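Local coordinates for protein exotoxin 3 (Staphylococcus aureus, PDB 2Z8L) that binds sialylated glycans such as sialyl Lewis X and belongs to the staphylococcal superantigen-like toxins, at residues R22-G27 against F80-A85; Y38-G43 against Y47-K52; Y151-Q154 against L158-K161. All coordinates share one frame; numbering follows the deposited sequence.

Interaction 1 of 3, residues R22-G27 against F80-A85; sequences RDYYSG and FVVKEA. Unlike the reference sequence in segment 22-27: G27 (reference Arg).
The hydroxyl of Y24 donates a hydrogen bond to the carboxylate of E84, with OH and OE2 2.6 Å apart. Within the OB-fold domain, this bond joins helix 18-25 to the chain that follows strand 77-81. OE2 accepts through its syn lone pair, on the side of the other oxygen. It lies at the edge of the Y24 ring, near the ring plane. The carboxylate is turned 33° from that plane, and OE1 still passes 3.7 Å from Y24 CE1. Y24 extends away from its own helix because CG is anti to the backbone N (chi1 178°), and only the far end of the ring crosses to the other segment. E84 is bent at CB-CG (chi2 -71°), which folds the carboxylate toward the phenol.

V82 adds a small apolar contact. Its CG1 methyl meets Y24 CE1 at 3.9 Å and approaches the ring obliquely. The tyrosine thus has a polar partner and a methyl group at its tip. K185 forms a cation-pi contact with Y24 and a long, weak ion pair with E84 OE1. Its positive charge may slightly favour the ionised carboxylate. The side chain of Y24 is about 14 Å from the bound NAG.

E84 and A85 both face F93 of strand 92-100 in a classic beta bulge. The next residue on the helix, Y25, takes no part in this contact; its OH is hydrogen-bonded to D145 OD2 and L186 N. R22 NH1 and D23 OD1 form a salt bridge at 2.9 Å, with OD1 in the guanidinium plane. S26 OG donates to R22 O at 2.7 Å, from above the carbonyl plane, and also lies over one face of the R22 guanidinium.

Interaction 2 of 3, residues Y38-G43 against Y47-K52; sequences YRYSKG and YLIFDK
Y47 CB sits over one face of the Y40 ring. It is 4.0 Å from the Y40 ring centroid, a CH-pi contact displaced toward the rim of the ring. Y40 reaches this place because CG lies between the backbone N and the carbonyl carbon (chi1 69°), so the ring leans across to the neighbouring strand. The rings of Y40 and Y47 meet obliquely, with planes 31° apart. K42 CG comes to the edge of the Y40 ring.

I49 supplies the next bump. Its CG2 methyl fits between the two tyrosines of the opposite strand. It touches Y40 CE1 at 3.6 Å and also packs on Y38 CB. The same methyl rests 3.5 Å from Y38 O. The edge of the Y38 ring passes I49 O, which lies near the ring plane.

Y38, Y40, Y47 and I49 share one face of a beta hairpin made by strands 35-42 and 45-52 of the OB-fold domain. Two antiparallel hydrogen-bonded pairs join the strands: Y38 with I49, and Y40 with Y47. Each pair has both of its backbone bonds. The shortest include Y38 N to I49 O, at 2.9 Å. Between them, R39 and L48 form a non-hydrogen-bonded pair, where the CA atoms come closest.

R39 and L48 point to the other face. L48 CD2 lies against the opposite backbone, 3.6 Å from Y38 C, and also meets R39 CB at 3.9 Å. L48 continues toward L77 of strand 77-81. The R39 chain leads away from the hairpin, where NE is hydrogen-bonded to T71 O. Strand 55-61 pairs with the far edge of strand 45-52, and its R58 makes a cation-pi contact with Y47.

Interaction 3 of 3, residues Y151-Q154 against L158-K161; sequences YLIQ and LYKK
I153 lies against the backbone carbonyl of L158 and the ring of Y159. The contact belongs to the beta-grasp domain: helix 141-155 is ending, and the loop that leads to strand 167-172 turns back over its last residues. I153 CB and both of its branches face L158 O from the same side. CB itself is 4.1 Å from that oxygen, and CG2 is equally far. CG1 is the busier branch. It approaches L158 O at 3.7 Å and also touches L158 CB and Y159 CD2. CG1 is anti to the carbonyl carbon (chi1 -71°), and the chain then runs on to CD1. This last methyl meets Y159 CD2 at 3.9 Å, at the edge of the ring and near its plane. One face of the same ring is covered by L158 CG, within the loop.

L152 is on the neighbouring side of the helix. Its CB meets L158 CB at 3.9 Å. The rest of L152 faces the sheet, on F115 and I117 of strand 114-121 and A205 and I207 of strand 200-207.

Polar atoms are matched at the helix end. L158 N donates to L152 O at 3.1 Å, a nearly straight bond (168°) that arrives from above the carbonyl plane. Y159, just after this bond, has a positive phi of 74°, a left-handed backbone conformation. Y159 OH is held outside the contact by L182 O and R149 NH1, which fix the far end of the ring. A water bridges helix and loop: it donates to both I153 O and L158 O, at 2.8 Å from each.

Interaction 2 is a surface contact in the OB-fold domain, interaction 1 is partly buried, and interaction 3 is buried in the beta-grasp domain. Interactions 1 and 2 both reach the same OB-fold sheet, but their centres are about 20 Å apart and they do not touch. Interaction 2 is built on regular strand pairing, interaction 1 on one side-chain bond, and interaction 3 on apolar packing with one backbone bond and a water. Interactions 1 and 3 do touch: Y25 CB lies 3.5 Å from I153 CD1, and R22 packs on Y159. Helix 18-25 thereby reaches both domains. Interactions 2 and 3 lie on opposite sides of the chain's centre.

Interaction 1 of 3, residues R22-G27 against F80-A85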
ATOM      1  N   ARG A  22      -4.468  -7.334  12.816  1.00 16.76           N
ATOM      2  CA  ARG A  22      -3.264  -6.733  13.363  1.00 17.83           C
ATOM      3  C   ARG A  22      -1.996  -7.451  12.882  1.00 17.51           C
ATOM      4  O   ARG A  22      -0.993  -6.818  12.521  1.00 17.69           O
ATOM      5  CB  ARG A  22      -3.315  -6.718  14.901  1.00 18.70           C
ATOM      6  CG  ARG A  22      -2.138  -5.994  15.568  1.00 19.64           C
ATOM      7  CD  ARG A  22      -1.812  -6.469  16.915  1.00 24.16           C
ATOM      8  NE  ARG A  22      -0.459  -6.041  17.291  1.00 28.41           N
ATOM      9  CZ  ARG A  22       0.682  -6.662  16.958  1.00 29.30           C
ATOM     10  NH1 ARG A  22       0.700  -7.790  16.238  1.00 30.79           N
ATOM     11  NH2 ARG A  22       1.842  -6.149  17.366  1.00 32.30           N
ATOM     12  N   ASP A  23      -2.011  -8.769  12.858  1.00 15.44           N
ATOM     13  CA  ASP A  23      -0.805  -9.506  12.562  1.00 17.07           C
ATOM     14  C   ASP A  23      -0.461  -9.340  11.075  1.00 16.58           C
ATOM     15  O   ASP A  23       0.721  -9.304  10.713  1.00 15.46           O
ATOM     16  CB  ASP A  23      -0.925 -10.976  12.985  1.00 17.06           C
ATOM     17  CG  ASP A  23      -0.958 -11.165  14.524  1.00 21.08           C
ATOM     18  OD1 ASP A  23      -0.745 -10.167  15.289  1.00 21.87           O
ATOM     19  OD2 ASP A  23      -1.253 -12.305  14.989  1.00 23.25           O
ATOM     20  N   TYR A  24      -1.482  -9.227  10.225  1.00 14.81           N
ATOM     21  CA  TYR A  24      -1.280  -8.940   8.780  1.00 14.89           C
ATOM     22  C   TYR A  24      -0.485  -7.657   8.595  1.00 14.56           C
ATOM     23  O   TYR A  24       0.508  -7.631   7.901  1.00 14.87           O
ATOM     24  CB  TYR A  24      -2.601  -8.835   8.021  1.00 14.79           C
ATOM     25  CG  TYR A  24      -2.469  -8.505   6.560  1.00 15.72           C
ATOM     26  CD1 TYR A  24      -2.121  -9.476   5.636  1.00 16.70           C
ATOM     27  CD2 TYR A  24      -2.683  -7.248   6.088  1.00 16.84           C
ATOM     28  CE1 TYR A  24      -2.014  -9.163   4.279  1.00 17.00           C
ATOM     29  CE2 TYR A  24      -2.601  -6.952   4.749  1.00 17.27           C
ATOM     30  CZ  TYR A  24      -2.238  -7.925   3.856  1.00 19.43           C
ATOM     31  OH  TYR A  24      -2.148  -7.664   2.511  1.00 19.44           O
ATOM     32  N   TYR A  25      -0.917  -6.586   9.262  1.00 13.34           N
ATOM     33  CA  TYR A  25      -0.297  -5.298   9.082  1.00 14.31           C
ATOM     34  C   TYR A  25       0.944  -5.073   9.890  1.00 15.69           C
ATOM     35  O   TYR A  25       1.599  -4.053   9.736  1.00 17.76           O
ATOM     36  CB  TYR A  25      -1.327  -4.184   9.348  1.00 12.93           C
ATOM     37  CG  TYR A  25      -2.339  -3.989   8.253  1.00 12.95           C
ATOM     38  CD1 TYR A  25      -1.963  -3.430   7.043  1.00 11.92           C
ATOM     39  CD2 TYR A  25      -3.609  -4.445   8.380  1.00 13.03           C
ATOM     40  CE1 TYR A  25      -2.857  -3.185   6.001  1.00 12.56           C
ATOM     41  CE2 TYR A  25      -4.539  -4.187   7.348  1.00 13.27           C
ATOM     42  CZ  TYR A  25      -4.151  -3.605   6.158  1.00 12.71           C
ATOM     43  OH  TYR A  25      -5.058  -3.386   5.136  1.00 16.51           O
ATOM     44  N   SER A  26       1.312  -6.061  10.724  1.00 15.81           N
ATOM     45  CA  SER A  26       2.533  -6.065  11.547  1.00 16.46           C
ATOM     46  C   SER A  26       3.590  -6.925  10.921  1.00 16.93           C
ATOM     47  O   SER A  26       4.706  -7.047  11.462  1.00 17.79           O
ATOM     48  CB  SER A  26       2.232  -6.653  12.941  1.00 17.53           C
ATOM     49  OG  SER A  26       1.284  -5.886  13.589  1.00 20.87           O
ATOM     50  N   GLY A  27       3.247  -7.540   9.793  1.00 18.15           N
ATOM     51  CA  GLY A  27       4.093  -8.505   9.159  1.00 19.74           C
ATOM     52  C   GLY A  27       5.030  -7.922   8.136  1.00 19.85           C
ATOM     53  O   GLY A  27       5.088  -6.725   7.896  1.00 19.56           O
ATOM     54  N   PHE A  80       5.386  -3.300  -4.497  1.00 11.77           N
ATOM     55  CA  PHE A  80       5.264  -3.459  -3.061  1.00 11.11           C
ATOM     56  C   PHE A  80       4.615  -4.782  -2.790  1.00 11.77           C
ATOM     57  O   PHE A  80       3.435  -4.953  -3.076  1.00 11.96           O
ATOM     58  CB  PHE A  80       4.424  -2.306  -2.459  1.00 11.66           C
ATOM     59  CG  PHE A  80       4.373  -2.330  -0.997  1.00 12.47           C
ATOM     60  CD1 PHE A  80       5.521  -2.070  -0.234  1.00 15.83           C
ATOM     61  CD2 PHE A  80       3.217  -2.707  -0.337  1.00 12.11           C
ATOM     62  CE1 PHE A  80       5.452  -2.162   1.161  1.00 17.19           C
ATOM     63  CE2 PHE A  80       3.165  -2.795   1.052  1.00 13.71           C
ATOM     64  CZ  PHE A  80       4.263  -2.498   1.779  1.00 14.08           C
ATOM     65  N   VAL A  81       5.402  -5.702  -2.234  1.00 11.49           N
ATOM     66  CA  VAL A  81       5.027  -7.080  -2.038  1.00 11.21           C
ATOM     67  C   VAL A  81       4.701  -7.363  -0.551  1.00 12.60           C
ATOM     68  O   VAL A  81       5.490  -7.020   0.350  1.00 13.37           O
ATOM     69  CB  VAL A  81       6.188  -8.048  -2.530  1.00 11.01           C
ATOM     70  CG1 VAL A  81       5.799  -9.510  -2.225  1.00 13.38           C
ATOM     71  CG2 VAL A  81       6.516  -7.821  -3.987  1.00 10.75           C
ATOM     72  N   VAL A  82       3.527  -7.964  -0.323  1.00 12.36           N
ATOM     73  CA  VAL A  82       3.123  -8.524   0.962  1.00 12.42           C
ATOM     74  C   VAL A  82       2.698  -9.955   0.674  1.00 13.64           C
ATOM     75  O   VAL A  82       1.800 -10.192  -0.094  1.00 13.57           O
ATOM     76  CB  VAL A  82       1.974  -7.701   1.626  1.00 11.99           C
ATOM     77  CG1 VAL A  82       1.556  -8.371   2.938  1.00 10.78           C
ATOM     78  CG2 VAL A  82       2.414  -6.279   1.826  1.00 12.95           C
ATOM     79  N   LYS A  83       3.408 -10.917   1.237  1.00 15.19           N
ATOM     80  CA  LYS A  83       3.145 -12.304   0.926  1.00 17.53           C
ATOM     81  C   LYS A  83       1.738 -12.676   1.346  1.00 18.52           C
ATOM     82  O   LYS A  83       1.369 -12.463   2.507  1.00 20.83           O
ATOM     83  CB  LYS A  83       4.171 -13.169   1.644  1.00 18.51           C
ATOM     84  CG  LYS A  83       4.257 -14.532   1.145  1.00 21.37           C
ATOM     85  CD  LYS A  83       5.421 -15.273   1.810  1.00 20.43           C
ATOM     86  CE  LYS A  83       6.762 -14.547   1.552  1.00 23.56           C
ATOM     87  NZ  LYS A  83       7.920 -15.505   1.483  1.00 27.18           N
ATOM     88  N   GLU A  84       0.917 -13.169   0.417  1.00 19.46           N
ATOM     89  CA  GLU A  84      -0.425 -13.646   0.751  1.00 20.41           C
ATOM     90  C   GLU A  84      -0.399 -15.162   0.831  1.00 21.82           C
ATOM     91  O   GLU A  84      -1.100 -15.781   1.638  1.00 21.75           O
ATOM     92  CB  GLU A  84      -1.479 -13.197  -0.264  1.00 20.21           C
ATOM     93  CG  GLU A  84      -1.616 -11.681  -0.448  1.00 21.88           C
ATOM     94  CD  GLU A  84      -2.270 -10.939   0.745  1.00 24.14           C
ATOM     95  OE1 GLU A  84      -2.947 -11.579   1.601  1.00 25.55           O
ATOM     96  OE2 GLU A  84      -2.115  -9.687   0.802  1.00 20.74           O
ATOM     97  N   ALA A  85       0.412 -15.759  -0.028  1.00 22.17           N
ATOM     98  CA  ALA A  85       0.573 -17.209  -0.070  1.00 23.59           C
ATOM     99  C   ALA A  85       1.945 -17.547  -0.661  1.00 24.86           C
ATOM    100  O   ALA A  85       2.578 -16.711  -1.306  1.00 24.32           O
ATOM    101  CB  ALA A  85      -0.551 -17.823  -0.891  1.00 23.66           C
TER

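Interaction 2 of 3, residues Y38-G43 against Y47-K52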
ATOM      1  N   TYR A  38       6.078  -9.788 -16.483  1.00 13.35           N
ATOM      2  CA  TYR A  38       5.480 -10.407 -17.645  1.00 14.32           C
ATOM      3  C   TYR A  38       4.014 -10.648 -17.398  1.00 15.35           C
ATOM      4  O   TYR A  38       3.627 -11.293 -16.435  1.00 13.72           O
ATOM      5  CB  TYR A  38       6.205 -11.696 -17.980  1.00 14.33           C
ATOM      6  CG  TYR A  38       7.602 -11.380 -18.468  1.00 13.02           C
ATOM      7  CD1 TYR A  38       7.872 -11.202 -19.808  1.00 13.49           C
ATOM      8  CD2 TYR A  38       8.638 -11.207 -17.567  1.00 12.27           C
ATOM      9  CE1 TYR A  38       9.168 -10.906 -20.239  1.00 16.11           C
ATOM     10  CE2 TYR A  38       9.888 -10.881 -17.966  1.00 14.66           C
ATOM     11  CZ  TYR A  38      10.169 -10.728 -19.312  1.00 13.51           C
ATOM     12  OH  TYR A  38      11.472 -10.416 -19.728  1.00 17.84           O
ATOM     13  N   ARG A  39       3.210 -10.162 -18.318  1.00 17.32           N
ATOM     14  CA  ARG A  39       1.770 -10.168 -18.157  1.00 20.17           C
ATOM     15  C   ARG A  39       1.099 -11.390 -18.730  1.00 19.52           C
ATOM     16  O   ARG A  39       1.441 -11.850 -19.812  1.00 19.91           O
ATOM     17  CB  ARG A  39       1.196  -8.942 -18.851  1.00 21.44           C
ATOM     18  CG  ARG A  39      -0.226  -8.727 -18.535  1.00 28.05           C
ATOM     19  CD  ARG A  39      -0.763  -7.473 -19.214  1.00 29.86           C
ATOM     20  NE  ARG A  39      -0.446  -7.468 -20.636  1.00 37.04           N
ATOM     21  CZ  ARG A  39      -0.974  -8.281 -21.550  1.00 40.09           C
ATOM     22  NH1 ARG A  39      -1.910  -9.180 -21.219  1.00 43.37           N
ATOM     23  NH2 ARG A  39      -0.564  -8.186 -22.817  1.00 39.97           N
ATOM     24  N   TYR A  40       0.114 -11.923 -18.026  1.00 18.90           N
ATOM     25  CA  TYR A  40      -0.731 -12.944 -18.577  1.00 20.54           C
ATOM     26  C   TYR A  40      -2.034 -13.067 -17.801  1.00 20.36           C
ATOM     27  O   TYR A  40      -2.235 -12.403 -16.782  1.00 17.80           O
ATOM     28  CB  TYR A  40       0.013 -14.265 -18.577  1.00 21.26           C
ATOM     29  CG  TYR A  40       0.247 -14.819 -17.213  1.00 21.77           C
ATOM     30  CD1 TYR A  40       1.284 -14.366 -16.431  1.00 21.56           C
ATOM     31  CD2 TYR A  40      -0.584 -15.796 -16.705  1.00 23.84           C
ATOM     32  CE1 TYR A  40       1.498 -14.894 -15.170  1.00 23.82           C
ATOM     33  CE2 TYR A  40      -0.375 -16.337 -15.470  1.00 21.65           C
ATOM     34  CZ  TYR A  40       0.664 -15.880 -14.705  1.00 25.54           C
ATOM     35  OH  TYR A  40       0.828 -16.429 -13.464  1.00 27.69           O
ATOM     36  N   SER A  41      -2.919 -13.919 -18.292  1.00 21.40           N
ATOM     37  CA  SER A  41      -4.185 -14.123 -17.634  1.00 22.68           C
ATOM     38  C   SER A  41      -4.574 -15.594 -17.634  1.00 23.14           C
ATOM     39  O   SER A  41      -4.214 -16.320 -18.538  1.00 22.04           O
ATOM     40  CB  SER A  41      -5.261 -13.250 -18.275  1.00 22.85           C
ATOM     41  OG  SER A  41      -5.364 -13.462 -19.652  1.00 27.92           O
ATOM     42  N   LYS A  42      -5.233 -16.026 -16.564  1.00 24.33           N
ATOM     43  CA  LYS A  42      -5.680 -17.406 -16.384  1.00 26.04           C
ATOM     44  C   LYS A  42      -6.986 -17.381 -15.597  1.00 26.20           C
ATOM     45  O   LYS A  42      -7.084 -16.738 -14.542  1.00 27.59           O
ATOM     46  CB  LYS A  42      -4.641 -18.234 -15.606  1.00 26.94           C
ATOM     47  CG  LYS A  42      -3.269 -18.388 -16.275  1.00 30.26           C
ATOM     48  CD  LYS A  42      -3.253 -19.393 -17.407  1.00 31.86           C
ATOM     49  CE  LYS A  42      -2.030 -19.211 -18.340  1.00 31.57           C
ATOM     50  NZ  LYS A  42      -1.645 -20.486 -19.022  1.00 33.66           N
ATOM     51  N   GLY A  43      -7.995 -18.077 -16.118  1.00 26.91           N
ATOM     52  CA  GLY A  43      -9.247 -18.214 -15.409  1.00 26.50           C
ATOM     53  C   GLY A  43      -9.870 -16.882 -15.043  1.00 26.66           C
ATOM     54  O   GLY A  43     -10.434 -16.734 -13.953  1.00 27.31           O
ATOM     55  N   TYR A  47      -2.409 -11.284 -14.154  1.00 15.41           N
ATOM     56  CA  TYR A  47      -1.219 -11.394 -13.343  1.00 16.27           C
ATOM     57  C   TYR A  47      -0.022 -10.747 -14.019  1.00 15.93           C
ATOM     58  O   TYR A  47       0.016 -10.577 -15.239  1.00 14.52           O
ATOM     59  CB  TYR A  47      -0.864 -12.869 -13.092  1.00 18.62           C
ATOM     60  CG  TYR A  47      -1.965 -13.671 -12.447  1.00 19.43           C
ATOM     61  CD1 TYR A  47      -2.805 -14.474 -13.197  1.00 21.34           C
ATOM     62  CD2 TYR A  47      -2.163 -13.602 -11.081  1.00 20.35           C
ATOM     63  CE1 TYR A  47      -3.819 -15.204 -12.588  1.00 22.52           C
ATOM     64  CE2 TYR A  47      -3.171 -14.325 -10.460  1.00 20.49           C
ATOM     65  CZ  TYR A  47      -4.001 -15.103 -11.218  1.00 22.29           C
ATOM     66  OH  TYR A  47      -5.014 -15.821 -10.583  1.00 24.58           O
ATOM     67  N   LEU A  48       0.972 -10.447 -13.198  1.00 15.39           N
ATOM     68  CA  LEU A  48       2.313 -10.101 -13.647  1.00 16.57           C
ATOM     69  C   LEU A  48       3.242 -11.049 -12.932  1.00 16.15           C
ATOM     70  O   LEU A  48       3.129 -11.242 -11.710  1.00 16.92           O
ATOM     71  CB  LEU A  48       2.703  -8.672 -13.279  1.00 18.04           C
ATOM     72  CG  LEU A  48       2.464  -7.488 -14.191  1.00 23.72           C
ATOM     73  CD1 LEU A  48       3.097  -6.264 -13.589  1.00 27.91           C
ATOM     74  CD2 LEU A  48       2.984  -7.704 -15.590  1.00 28.69           C
ATOM     75  N   ILE A  49       4.147 -11.676 -13.654  1.00 14.64           N
ATOM     76  CA  ILE A  49       5.058 -12.575 -13.013  1.00 14.70           C
ATOM     77  C   ILE A  49       6.481 -12.027 -13.223  1.00 15.44           C
ATOM     78  O   ILE A  49       6.812 -11.473 -14.267  1.00 15.10           O
ATOM     79  CB  ILE A  49       4.873 -14.036 -13.524  1.00 14.29           C
ATOM     80  CG1 ILE A  49       5.766 -14.999 -12.761  1.00 14.11           C
ATOM     81  CG2 ILE A  49       5.044 -14.119 -15.023  1.00 16.68           C
ATOM     82  CD1 ILE A  49       5.369 -16.452 -12.930  1.00 17.40           C
ATOM     83  N   PHE A  50       7.326 -12.241 -12.224  1.00 16.11           N
ATOM     84  CA  PHE A  50       8.722 -11.908 -12.429  0.50 16.21           C
ATOM     85  C   PHE A  50       9.595 -12.896 -11.700  1.00 17.71           C
ATOM     86  O   PHE A  50       9.123 -13.755 -10.985  1.00 17.48           O
ATOM     87  CB  PHE A  50       9.014 -10.460 -12.032  0.50 16.07           C
ATOM     88  CG  PHE A  50       8.746 -10.154 -10.583  0.50 15.21           C
ATOM     89  CD1 PHE A  50       7.477  -9.816 -10.150  0.50 16.03           C
ATOM     90  CD2 PHE A  50       9.779 -10.204  -9.659  0.50 16.22           C
ATOM     91  CE1 PHE A  50       7.248  -9.528  -8.826  0.50 14.75           C
ATOM     92  CE2 PHE A  50       9.537  -9.899  -8.314  0.50 15.18           C
ATOM     93  CZ  PHE A  50       8.266  -9.567  -7.919  0.50 16.18           C
ATOM     94  N   ASP A  51      10.883 -12.835 -11.976  1.00 18.73           N
ATOM     95  CA  ASP A  51      11.780 -13.807 -11.359  1.00 21.77           C
ATOM     96  C   ASP A  51      13.041 -13.135 -10.863  1.00 23.37           C
ATOM     97  O   ASP A  51      13.497 -12.163 -11.442  1.00 23.16           O
ATOM     98  CB  ASP A  51      12.098 -14.943 -12.315  1.00 22.26           C
ATOM     99  CG  ASP A  51      12.919 -14.504 -13.515  1.00 24.80           C
ATOM    100  OD1 ASP A  51      12.340 -13.841 -14.395  1.00 28.38           O
ATOM    101  OD2 ASP A  51      14.126 -14.828 -13.585  1.00 25.28           O
ATOM    102  N   LYS A  52      13.607 -13.694  -9.805  1.00 26.10           N
ATOM    103  CA  LYS A  52      14.844 -13.192  -9.232  1.00 26.18           C
ATOM    104  C   LYS A  52      15.449 -14.350  -8.469  1.00 26.79           C
ATOM    105  O   LYS A  52      14.734 -15.070  -7.790  1.00 25.91           O
ATOM    106  CB  LYS A  52      14.533 -12.025  -8.299  1.00 27.59           C
ATOM    107  CG  LYS A  52      15.770 -11.298  -7.736  1.00 28.54           C
ATOM    108  CD  LYS A  52      16.225 -10.169  -8.655  1.00 31.27           C
ATOM    109  CE  LYS A  52      17.584  -9.600  -8.232  1.00 32.10           C
ATOM    110  NZ  LYS A  52      18.315  -9.059  -9.424  1.00 31.74           N
TER

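Interaction 3 of 3, residues Y151-Q154 against L158-K161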
ATOM      1  N   TYR A 151       2.636   1.804  11.001  1.00 12.31           N
ATOM      2  CA  TYR A 151       3.128   2.907  11.844  1.00 12.11           C
ATOM      3  C   TYR A 151       2.168   3.122  13.031  1.00 10.39           C
ATOM      4  O   TYR A 151       2.582   3.316  14.165  1.00 12.13           O
ATOM      5  CB  TYR A 151       3.230   4.167  11.049  1.00 13.40           C
ATOM      6  CG  TYR A 151       3.637   5.366  11.828  1.00 14.42           C
ATOM      7  CD1 TYR A 151       4.970   5.590  12.108  1.00 15.85           C
ATOM      8  CD2 TYR A 151       2.703   6.273  12.269  1.00 14.46           C
ATOM      9  CE1 TYR A 151       5.355   6.687  12.873  1.00 19.03           C
ATOM     10  CE2 TYR A 151       3.065   7.378  13.025  1.00 16.97           C
ATOM     11  CZ  TYR A 151       4.395   7.581  13.315  1.00 18.05           C
ATOM     12  OH  TYR A 151       4.744   8.676  14.060  1.00 21.62           O
ATOM     13  N   LEU A 152       0.863   3.080  12.760  1.00 10.15           N
ATOM     14  CA  LEU A 152      -0.124   3.284  13.823  1.00 10.80           C
ATOM     15  C   LEU A 152      -0.189   2.137  14.832  1.00 10.27           C
ATOM     16  O   LEU A 152      -0.480   2.336  16.026  1.00 10.83           O
ATOM     17  CB  LEU A 152      -1.513   3.570  13.215  1.00 10.41           C
ATOM     18  CG  LEU A 152      -1.659   4.838  12.382  1.00 11.59           C
ATOM     19  CD1 LEU A 152      -3.018   4.809  11.701  1.00 14.00           C
ATOM     20  CD2 LEU A 152      -1.449   6.086  13.256  1.00 13.90           C
ATOM     21  N   ILE A 153       0.071   0.901  14.374  1.00 11.34           N
ATOM     22  CA  ILE A 153       0.124  -0.230  15.250  1.00 11.89           C
ATOM     23  C   ILE A 153       1.325  -0.113  16.184  1.00 12.51           C
ATOM     24  O   ILE A 153       1.203  -0.371  17.397  1.00 13.15           O
ATOM     25  CB  ILE A 153       0.173  -1.542  14.454  1.00 12.02           C
ATOM     26  CG1 ILE A 153      -1.187  -1.800  13.803  1.00 11.38           C
ATOM     27  CG2 ILE A 153       0.508  -2.739  15.368  1.00 12.56           C
ATOM     28  CD1 ILE A 153      -1.118  -2.824  12.582  1.00 12.52           C
ATOM     29  N   GLN A 154       2.459   0.266  15.602  1.00 13.58           N
ATOM     30  CA  GLN A 154       3.731   0.358  16.368  1.00 15.59           C
ATOM     31  C   GLN A 154       3.764   1.541  17.341  1.00 15.10           C
ATOM     32  O   GLN A 154       4.435   1.480  18.377  1.00 14.45           O
ATOM     33  CB  GLN A 154       4.925   0.489  15.424  1.00 16.18           C
ATOM     34  CG  GLN A 154       5.188  -0.728  14.530  1.00 20.96           C
ATOM     35  CD  GLN A 154       6.180  -0.460  13.380  1.00 23.27           C
ATOM     36  OE1 GLN A 154       6.343   0.685  12.898  1.00 32.89           O
ATOM     37  NE2 GLN A 154       6.781  -1.531  12.880  1.00 31.40           N
ATOM     38  N   LEU A 158      -2.937   1.211  17.476  1.00 12.53           N
ATOM     39  CA  LEU A 158      -3.977   0.652  16.609  1.00 12.35           C
ATOM     40  C   LEU A 158      -4.156  -0.865  16.844  1.00 12.46           C
ATOM     41  O   LEU A 158      -3.181  -1.626  16.895  1.00 14.88           O
ATOM     42  CB  LEU A 158      -3.668   0.928  15.139  1.00 11.25           C
ATOM     43  CG  LEU A 158      -4.748   0.500  14.146  1.00 12.99           C
ATOM     44  CD1 LEU A 158      -6.092   1.196  14.258  1.00 13.62           C
ATOM     45  CD2 LEU A 158      -4.221   0.686  12.769  1.00 11.80           C
ATOM     46  N   TYR A 159      -5.411  -1.267  16.975  1.00 13.21           N
ATOM     47  CA  TYR A 159      -5.864  -2.645  17.205  1.00 13.51           C
ATOM     48  C   TYR A 159      -5.621  -3.141  18.621  1.00 14.53           C
ATOM     49  O   TYR A 159      -5.774  -4.324  18.871  1.00 15.81           O
ATOM     50  CB  TYR A 159      -5.367  -3.636  16.152  1.00 13.01           C
ATOM     51  CG  TYR A 159      -5.728  -3.230  14.740  1.00 13.31           C
ATOM     52  CD1 TYR A 159      -7.034  -2.840  14.408  1.00 14.60           C
ATOM     53  CD2 TYR A 159      -4.780  -3.243  13.737  1.00 13.58           C
ATOM     54  CE1 TYR A 159      -7.347  -2.438  13.071  1.00 15.11           C
ATOM     55  CE2 TYR A 159      -5.077  -2.860  12.423  1.00 12.79           C
ATOM     56  CZ  TYR A 159      -6.377  -2.488  12.098  1.00 14.32           C
ATOM     57  OH  TYR A 159      -6.772  -2.099  10.843  1.00 13.89           O
ATOM     58  N   LYS A 160      -5.332  -2.244  19.561  1.00 14.90           N
ATOM     59  CA  LYS A 160      -5.363  -2.646  20.976  1.00 16.55           C
ATOM     60  C   LYS A 160      -6.803  -2.544  21.526  1.00 16.43           C
ATOM     61  O   LYS A 160      -7.167  -3.143  22.583  1.00 17.85           O
ATOM     62  CB  LYS A 160      -4.390  -1.806  21.768  1.00 17.50           C
ATOM     63  CG  LYS A 160      -2.933  -2.144  21.452  1.00 21.52           C
ATOM     64  CD  LYS A 160      -1.985  -1.710  22.567  1.00 22.10           C
ATOM     65  CE  LYS A 160      -0.520  -1.655  22.117  1.00 25.79           C
ATOM     66  NZ  LYS A 160       0.287  -0.884  23.125  1.00 28.39           N
ATOM     67  N   LYS A 161      -7.613  -1.763  20.835  1.00 16.97           N
ATOM     68  CA  LYS A 161      -9.034  -1.671  21.028  1.00 17.01           C
ATOM     69  C   LYS A 161      -9.671  -1.995  19.694  1.00 16.46           C
ATOM     70  O   LYS A 161      -9.027  -1.844  18.660  1.00 15.02           O
ATOM     71  CB  LYS A 161      -9.419  -0.251  21.458  1.00 17.88           C
ATOM     72  CG  LYS A 161      -8.951   0.110  22.856  1.00 19.93           C
ATOM     73  CD  LYS A 161      -9.592   1.406  23.339  1.00 22.05           C
ATOM     74  CE  LYS A 161      -9.108   1.811  24.747  1.00 25.22           C
ATOM     75  NZ  LYS A 161      -9.294   0.777  25.766  1.00 29.93           N
TER
HETATM   76  O   HOH W   1      -1.037  -1.600  18.628  1.00 38.67           O